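Local coordinates for arginine 3rd transport system periplasmic binding protein (Legionella pneumophila subsp. pneumophila str. Philadelphia 1, PDB 3KZG) that probably binds arginine in the periplasm and delivers it to a membrane transport system for uptake into the cell, at residues K11-F16 against L156-A161; S90-I95 against I187-G192; Y94-D99 against K181-K186. All blocks are in the same frame, centred on the assembly; numbering follows the deposited sequence.

Contact 1. Residues K11-F16 against L156-A161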
# COMPACT_ATOMS: atom_id res chain seq x y z
N LYS A 11 -31.87 -12.64 13.31
CA LYS A 11 -32.31 -11.58 14.21
C LYS A 11 -31.29 -11.08 15.22
O LYS A 11 -31.33 -9.93 15.62
CB LYS A 11 -33.58 -12.02 14.96
CG LYS A 11 -34.85 -11.91 14.13
CD LYS A 11 -36.06 -12.42 14.89
CE LYS A 11 -37.35 -12.08 14.15
NZ LYS A 11 -38.54 -12.73 14.78
N PHE A 12 -30.37 -11.94 15.64
CA PHE A 12 -29.40 -11.50 16.62
C PHE A 12 -28.12 -12.32 16.65
O PHE A 12 -28.10 -13.48 17.07
CB PHE A 12 -30.05 -11.51 18.01
CG PHE A 12 -29.24 -10.82 19.08
CD1 PHE A 12 -29.00 -9.45 19.02
CD2 PHE A 12 -28.70 -11.55 20.13
CE1 PHE A 12 -28.23 -8.82 20.00
CE2 PHE A 12 -27.93 -10.93 21.12
CZ PHE A 12 -27.70 -9.56 21.05
N ASN A 13 -27.04 -11.72 16.18
CA ASN A 13 -25.74 -12.38 16.19
C ASN A 13 -24.67 -11.36 15.89
O ASN A 13 -23.93 -11.48 14.92
CB ASN A 13 -25.68 -13.53 15.18
CG ASN A 13 -24.36 -14.29 15.25
OD1 ASN A 13 -23.83 -14.53 16.33
ND2 ASN A 13 -23.84 -14.67 14.08
N PRO A 14 -24.58 -10.31 16.73
CA PRO A 14 -23.57 -9.28 16.52
C PRO A 14 -22.21 -9.96 16.46
O PRO A 14 -22.01 -11.01 17.08
CB PRO A 14 -23.74 -8.38 17.75
CG PRO A 14 -24.27 -9.34 18.80
CD PRO A 14 -25.28 -10.13 18.01
N PRO A 15 -21.24 -9.37 15.74
CA PRO A 15 -21.34 -8.12 14.98
C PRO A 15 -21.83 -8.27 13.54
O PRO A 15 -21.71 -7.32 12.76
CB PRO A 15 -19.92 -7.60 15.03
CG PRO A 15 -19.14 -8.86 14.84
CD PRO A 15 -19.84 -9.84 15.77
N PHE A 16 -22.37 -9.43 13.19
CA PHE A 16 -22.85 -9.67 11.82
C PHE A 16 -24.18 -8.95 11.53
O PHE A 16 -24.32 -8.27 10.52
CB PHE A 16 -22.97 -11.17 11.57
CG PHE A 16 -21.65 -11.89 11.64
CD1 PHE A 16 -20.77 -11.85 10.56
CD2 PHE A 16 -21.26 -12.54 12.81
CE1 PHE A 16 -19.51 -12.46 10.65
CE2 PHE A 16 -20.00 -13.15 12.90
CZ PHE A 16 -19.13 -13.10 11.81
N LEU A 156 -20.03 -22.89 21.79
CA LEU A 156 -19.19 -22.85 20.59
C LEU A 156 -20.00 -22.02 19.60
O LEU A 156 -21.10 -22.40 19.21
CB LEU A 156 -18.95 -24.27 20.04
CG LEU A 156 -18.10 -24.35 18.76
CD1 LEU A 156 -16.76 -23.67 18.98
CD2 LEU A 156 -17.90 -25.81 18.37
N MSE A 157 -19.45 -20.86 19.22
CA MSE A 157 -20.11 -19.94 18.30
C MSE A 157 -19.09 -19.34 17.33
O MSE A 157 -17.92 -19.71 17.35
CB MSE A 157 -20.80 -18.81 19.09
CG MSE A 157 -19.87 -17.95 19.94
SE MSE A 157 -20.79 -16.62 21.05
CE MSE A 157 -21.64 -17.83 22.33
N ASP A 158 -19.54 -18.42 16.48
CA ASP A 158 -18.66 -17.76 15.53
C ASP A 158 -17.55 -17.04 16.29
O ASP A 158 -17.79 -16.44 17.35
CB ASP A 158 -19.43 -16.74 14.68
CG ASP A 158 -20.62 -17.36 13.94
OD1 ASP A 158 -20.43 -18.33 13.19
OD2 ASP A 158 -21.75 -16.85 14.11
N TYR A 159 -16.33 -17.09 15.76
CA TYR A 159 -15.18 -16.43 16.38
C TYR A 159 -15.39 -14.93 16.60
O TYR A 159 -15.16 -14.44 17.71
CB TYR A 159 -13.93 -16.66 15.52
CG TYR A 159 -12.73 -15.86 15.99
CD1 TYR A 159 -12.13 -16.13 17.22
CD2 TYR A 159 -12.22 -14.82 15.22
CE1 TYR A 159 -11.06 -15.38 17.68
CE2 TYR A 159 -11.14 -14.06 15.67
CZ TYR A 159 -10.57 -14.34 16.90
OH TYR A 159 -9.52 -13.58 17.36
N GLU A 160 -15.82 -14.20 15.57
CA GLU A 160 -16.04 -12.76 15.72
C GLU A 160 -17.20 -12.45 16.67
O GLU A 160 -17.25 -11.37 17.26
CB GLU A 160 -16.30 -12.08 14.37
CG GLU A 160 -15.12 -12.02 13.41
CD GLU A 160 -13.87 -11.40 14.01
OE1 GLU A 160 -14.00 -10.58 14.94
OE2 GLU A 160 -12.77 -11.72 13.53
N ALA A 161 -18.14 -13.39 16.79
CA ALA A 161 -19.27 -13.20 17.69
C ALA A 161 -18.77 -13.38 19.13
O ALA A 161 -19.19 -12.67 20.03
CB ALA A 161 -20.37 -14.23 17.40
O HOH W 1 -22.49 -16.89 16.77
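D158 reaches from the end of strand 154-158 toward N13 and F16, meeting a different neighbour at each level. Its CB lies 4.0 Å from CE2 of F16, an oblique approach in which the phenyl ring and the carboxylate are turned 71° apart. Beyond CB, chi1 of -56° sets CG beside the backbone N and turns the carboxylate toward N13. There OD2 accepts a hydrogen bond from N13 ND2 at 3.0 Å, with an N-H...O angle of 157°. The remaining oxygen, OD1, is engaged by the hydroxyl of Y121.

A water donates to OD2 at 2.8 Å and also to N13 OD1 at 2.7 Å, so both polar atoms of the amide are tied to the same carboxylate oxygen, directly or through solvent. S70 OG adds a weak bond to OD2. This pairing of N13 ND2 with the acid and OD1 with the water fixes the rotation of the amide.

Around this polar centre carbon atoms pack against oxygens. The methyl CB of A161 stands 3.6 Å from N13 OD1, and A161 CA makes a C-H...O contact with P14 O, also at 3.6 Å. P15, which follows a cis peptide bond, brings its CD to 3.4 Å from E160 O. F16 CZ makes an apolar contact with E160 CB at 4.0 Å.

The contact thus joins the end of strand 4-13 and the loop after it to the end of strand 154-158 and the first turn of helix 159-166. These strands belong to different sheets, so it spans the two lobes, consistent with the closed form of a periplasmic binding protein. P14 and P15 also lean on Y164 of helix 159-166, and strand 154-158 lies between strands 112-116 and 91-97.

Contact 2. Residues S90-I95 against I187-G192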
# COMPACT_ATOMS: atom_id res chain seq x y z
N SER A 90 -14.26 -18.48 7.87
CA SER A 90 -15.15 -18.90 8.95
C SER A 90 -14.41 -19.71 10.02
O SER A 90 -13.81 -20.75 9.72
CB SER A 90 -16.33 -19.71 8.41
OG SER A 90 -15.90 -20.86 7.70
N ASN A 91 -14.44 -19.21 11.25
CA ASN A 91 -13.80 -19.90 12.37
C ASN A 91 -14.75 -19.94 13.55
O ASN A 91 -15.52 -19.01 13.76
CB ASN A 91 -12.52 -19.17 12.81
CG ASN A 91 -11.51 -19.03 11.70
OD1 ASN A 91 -11.46 -18.01 11.02
ND2 ASN A 91 -10.70 -20.05 11.51
N SER A 92 -14.71 -21.03 14.31
CA SER A 92 -15.55 -21.16 15.49
C SER A 92 -14.68 -20.83 16.70
O SER A 92 -13.45 -20.75 16.59
CB SER A 92 -16.12 -22.58 15.60
OG SER A 92 -15.11 -23.53 15.85
N GLN A 93 -15.31 -20.65 17.86
CA GLN A 93 -14.57 -20.31 19.07
C GLN A 93 -15.32 -20.72 20.33
O GLN A 93 -16.52 -20.47 20.46
CB GLN A 93 -14.30 -18.80 19.10
CG GLN A 93 -13.69 -18.27 20.41
CD GLN A 93 -12.24 -18.68 20.60
OE1 GLN A 93 -11.38 -18.35 19.78
NE2 GLN A 93 -11.96 -19.40 21.68
N TYR A 94 -14.62 -21.36 21.27
CA TYR A 94 -15.25 -21.76 22.52
C TYR A 94 -15.19 -20.57 23.48
O TYR A 94 -14.15 -19.91 23.60
CB TYR A 94 -14.53 -22.96 23.14
CG TYR A 94 -14.93 -24.30 22.55
CD1 TYR A 94 -16.15 -24.90 22.88
CD2 TYR A 94 -14.10 -24.96 21.64
CE1 TYR A 94 -16.52 -26.13 22.33
CE2 TYR A 94 -14.46 -26.19 21.09
CZ TYR A 94 -15.67 -26.77 21.43
OH TYR A 94 -16.03 -27.98 20.88
N ILE A 95 -16.31 -20.29 24.12
CA ILE A 95 -16.41 -19.18 25.07
C ILE A 95 -17.17 -19.66 26.31
O ILE A 95 -18.05 -20.52 26.21
CB ILE A 95 -17.15 -17.98 24.43
CG1 ILE A 95 -17.19 -16.81 25.42
CG2 ILE A 95 -18.56 -18.38 24.01
CD1 ILE A 95 -17.71 -15.53 24.82
N ILE A 187 -11.15 -21.98 15.83
CA ILE A 187 -11.12 -23.22 15.07
C ILE A 187 -11.64 -23.06 13.64
O ILE A 187 -12.75 -22.56 13.43
CB ILE A 187 -11.95 -24.32 15.76
CG1 ILE A 187 -11.59 -24.41 17.25
CG2 ILE A 187 -11.73 -25.66 15.07
CD1 ILE A 187 -10.14 -24.74 17.52
N SER A 188 -10.86 -23.51 12.67
CA SER A 188 -11.29 -23.41 11.28
C SER A 188 -12.47 -24.35 11.07
O SER A 188 -12.41 -25.52 11.43
CB SER A 188 -10.15 -23.79 10.33
OG SER A 188 -10.53 -23.59 8.98
N ILE A 189 -13.55 -23.84 10.49
CA ILE A 189 -14.71 -24.68 10.24
C ILE A 189 -15.41 -24.22 8.97
O ILE A 189 -15.67 -23.03 8.78
CB ILE A 189 -15.71 -24.63 11.42
CG1 ILE A 189 -16.91 -25.53 11.12
CG2 ILE A 189 -16.13 -23.19 11.67
CD1 ILE A 189 -17.96 -25.53 12.19
N GLY A 190 -15.70 -25.17 8.09
CA GLY A 190 -16.36 -24.83 6.85
C GLY A 190 -15.43 -24.14 5.87
O GLY A 190 -14.22 -24.07 6.09
N GLU A 191 -15.99 -23.60 4.79
CA GLU A 191 -15.19 -22.94 3.77
C GLU A 191 -15.45 -21.45 3.64
O GLU A 191 -15.32 -20.88 2.55
CB GLU A 191 -15.41 -23.64 2.43
CG GLU A 191 -15.18 -25.15 2.49
CD GLU A 191 -15.32 -25.83 1.14
OE1 GLU A 191 -14.61 -25.44 0.19
OE2 GLU A 191 -16.14 -26.77 1.03
N GLY A 192 -15.81 -20.80 4.75
CA GLY A 192 -16.04 -19.37 4.74
C GLY A 192 -17.49 -18.94 4.80
O GLY A 192 -18.38 -19.71 4.48
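I187 O receives the amide of S92 in the shortest sound polar bond here, S92 N to I187 O at 2.6 Å, with the donor in the carbonyl plane. The return bond, I187 N to S92 O at 2.7 Å, completes an antiparallel hydrogen-bonded pair. N91 CA makes a bent C-H...O contact with I187 O at 3.0 Å, and N91 and S188 form the adjoining non-hydrogen-bonded pair.

On the face carrying S92 and I187, a chi1 of 66° places S92 OG 3.3 Å from I187 CB; its polar partner is Q124 of helix 121-127. I189 CG2 packs beside it, 4.0 Å from S92 CB. S188 instead turns its hydroxyl to K210 of the second subunit.

Past the strand pair, contact continues through S90. Its carbonyl O accepts a nearly straight bond (174°) from I189 N at 3.2 Å. With chi1 at 59°, OG is directed at the loop: G192 N donates to it at 3.0 Å, whereas the 2.4 Å separation of OG from I189 O is too short to be trusted in detail.

S90 and G192 run side by side where both chains leave the five-stranded sheet toward strands 82-83 and 196-197, consistent with the two-strand hinge of type II periplasmic binding proteins.

Contact 3. Residues Y94-D99 against K181-K186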
# COMPACT_ATOMS: atom_id res chain seq x y z
N TYR A 94 -14.62 -21.36 21.27
CA TYR A 94 -15.25 -21.76 22.52
C TYR A 94 -15.19 -20.57 23.48
O TYR A 94 -14.15 -19.91 23.60
CB TYR A 94 -14.53 -22.96 23.14
CG TYR A 94 -14.93 -24.30 22.55
CD1 TYR A 94 -16.15 -24.90 22.88
CD2 TYR A 94 -14.10 -24.96 21.64
CE1 TYR A 94 -16.52 -26.13 22.33
CE2 TYR A 94 -14.46 -26.19 21.09
CZ TYR A 94 -15.67 -26.77 21.43
OH TYR A 94 -16.03 -27.98 20.88
N ILE A 95 -16.31 -20.29 24.12
CA ILE A 95 -16.41 -19.18 25.07
C ILE A 95 -17.17 -19.66 26.31
O ILE A 95 -18.05 -20.52 26.21
CB ILE A 95 -17.15 -17.98 24.43
CG1 ILE A 95 -17.19 -16.81 25.42
CG2 ILE A 95 -18.56 -18.38 24.01
CD1 ILE A 95 -17.71 -15.53 24.82
N THR A 96 -16.81 -19.14 27.47
CA THR A 96 -17.46 -19.51 28.72
C THR A 96 -17.40 -18.31 29.67
O THR A 96 -16.83 -17.28 29.33
CB THR A 96 -16.76 -20.73 29.38
OG1 THR A 96 -17.56 -21.22 30.46
CG2 THR A 96 -15.38 -20.35 29.90
N THR A 97 -18.01 -18.43 30.85
CA THR A 97 -17.99 -17.33 31.80
C THR A 97 -16.67 -17.29 32.55
O THR A 97 -16.07 -18.33 32.81
CB THR A 97 -19.15 -17.44 32.82
OG1 THR A 97 -19.09 -18.72 33.47
CG2 THR A 97 -20.49 -17.29 32.12
N VAL A 98 -16.21 -16.09 32.87
CA VAL A 98 -14.93 -15.90 33.57
C VAL A 98 -14.81 -16.68 34.87
O VAL A 98 -13.71 -17.08 35.26
CB VAL A 98 -14.69 -14.41 33.89
CG1 VAL A 98 -14.67 -13.61 32.61
CG2 VAL A 98 -15.78 -13.89 34.83
N ASP A 99 -15.93 -16.91 35.54
CA ASP A 99 -15.94 -17.65 36.79
C ASP A 99 -15.95 -19.16 36.56
O ASP A 99 -16.32 -19.93 37.45
CB ASP A 99 -17.15 -17.24 37.63
CG ASP A 99 -18.45 -17.30 36.86
OD1 ASP A 99 -18.98 -18.41 36.66
OD2 ASP A 99 -18.93 -16.23 36.43
N LYS A 181 -14.70 -15.31 28.80
CA LYS A 181 -13.31 -15.62 28.50
C LYS A 181 -13.31 -16.69 27.40
O LYS A 181 -14.17 -17.58 27.38
CB LYS A 181 -12.56 -16.14 29.74
CG LYS A 181 -13.04 -17.47 30.30
CD LYS A 181 -12.09 -17.97 31.38
CE LYS A 181 -12.61 -19.22 32.06
NZ LYS A 181 -11.70 -19.68 33.15
N LEU A 182 -12.36 -16.59 26.49
CA LEU A 182 -12.25 -17.53 25.38
C LEU A 182 -11.43 -18.75 25.80
O LEU A 182 -10.46 -18.64 26.54
CB LEU A 182 -11.59 -16.86 24.18
CG LEU A 182 -12.10 -15.49 23.74
CD1 LEU A 182 -11.40 -15.07 22.46
CD2 LEU A 182 -13.61 -15.53 23.54
N ILE A 183 -11.83 -19.91 25.30
CA ILE A 183 -11.15 -21.16 25.62
C ILE A 183 -10.50 -21.72 24.35
O ILE A 183 -11.18 -22.06 23.39
CB ILE A 183 -12.15 -22.20 26.18
CG1 ILE A 183 -12.92 -21.58 27.35
CG2 ILE A 183 -11.41 -23.45 26.62
CD1 ILE A 183 -12.04 -21.12 28.50
N GLY A 184 -9.17 -21.80 24.36
CA GLY A 184 -8.44 -22.30 23.21
C GLY A 184 -8.40 -21.29 22.09
O GLY A 184 -9.00 -20.22 22.20
N LYS A 185 -7.70 -21.60 21.00
CA LYS A 185 -7.62 -20.70 19.86
C LYS A 185 -8.86 -20.89 18.98
O LYS A 185 -9.64 -21.82 19.20
CB LYS A 185 -6.36 -21.01 19.04
CG LYS A 185 -5.10 -21.17 19.87
CD LYS A 185 -3.95 -21.74 19.04
CE LYS A 185 -2.76 -22.09 19.93
NZ LYS A 185 -1.65 -22.71 19.16
N LYS A 186 -9.05 -20.02 17.99
CA LYS A 186 -10.19 -20.14 17.10
C LYS A 186 -10.04 -21.41 16.28
O LYS A 186 -8.92 -21.88 16.07
CB LYS A 186 -10.28 -18.92 16.18
CG LYS A 186 -9.05 -18.66 15.33
CD LYS A 186 -9.25 -17.40 14.50
CE LYS A 186 -8.00 -17.06 13.68
NZ LYS A 186 -8.19 -15.79 12.93
O HOH W 2 -11.90 -22.43 20.63
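Two torsions bring T96 against K181: T96 has OG1 anti to N (chi1 -170°), which leaves its methyl CG2 between the backbone N and the carbonyl carbon, and K181 carries CG in the equivalent place (chi1 65°) before running out fully extended. The two side chains consequently lie alongside each other and point the same way, with T96 CG2 3.7 Å from both CG and CE of K181. The same methyl is met obliquely by I183 CD1, again at 3.7 Å, so one small group fills the interval between a lysine stem and a branched isoleucine. T96 OG1, turned off this patch, bonds to D153 O. At the far end of the lysine, NZ is bound by S100 O and weakly by I102 O, which fixes the end of the extended chain.

The backbones underneath are held by paired bonds. T96 N donates to K181 O at 3.1 Å and K181 N to T96 O at 2.9 Å, both acceptors being met nearly end-on. Farther along, I183 N reaches Y94 O at 2.9 Å in a straight bond, although the donor stands 43° above the carbonyl plane. No matching bond returns to Y94 N directly; a water accepts from Y94 N at 3.0 Å and donates to the carbonyls of I183 and K185, bridging the place where the chain turns a corner at G184 and K185. On the other face of the sheet I95 CG1 and L182 CD2 make a looser apolar contact at 4.2 Å.

This is an edge pairing in an alpha/beta lobe. The strand order matches the 2-1-3-n-4 of type II periplasmic binding proteins: strand 91-97, antiparallel to both 154-158 and 180-188, takes the place of strand n, and outermost strand 180-188 that of strand 4.

Overall arrangement
Contacts 2 and 3 lie in succession along the same pair of strands, 91-97 and 180-188, with centres about 14 Å apart; they share Y94 and I95, and Q93 NE2 of contact 2 bonds to G184 O of contact 3. Contact 1 lies about 11 Å from the centre of contact 2 and 14 Å from that of contact 3, and joins through strand 154-158, the other neighbour of strand 91-97. Along the chain the segments alternate, 11-16 and 90-99 coming before 156-161 and 181-192. Contact 3 is thus internal to one lobe, contact 2 leads to the hinge, and contact 1 bridges the lobes, consistent with a closed cleft.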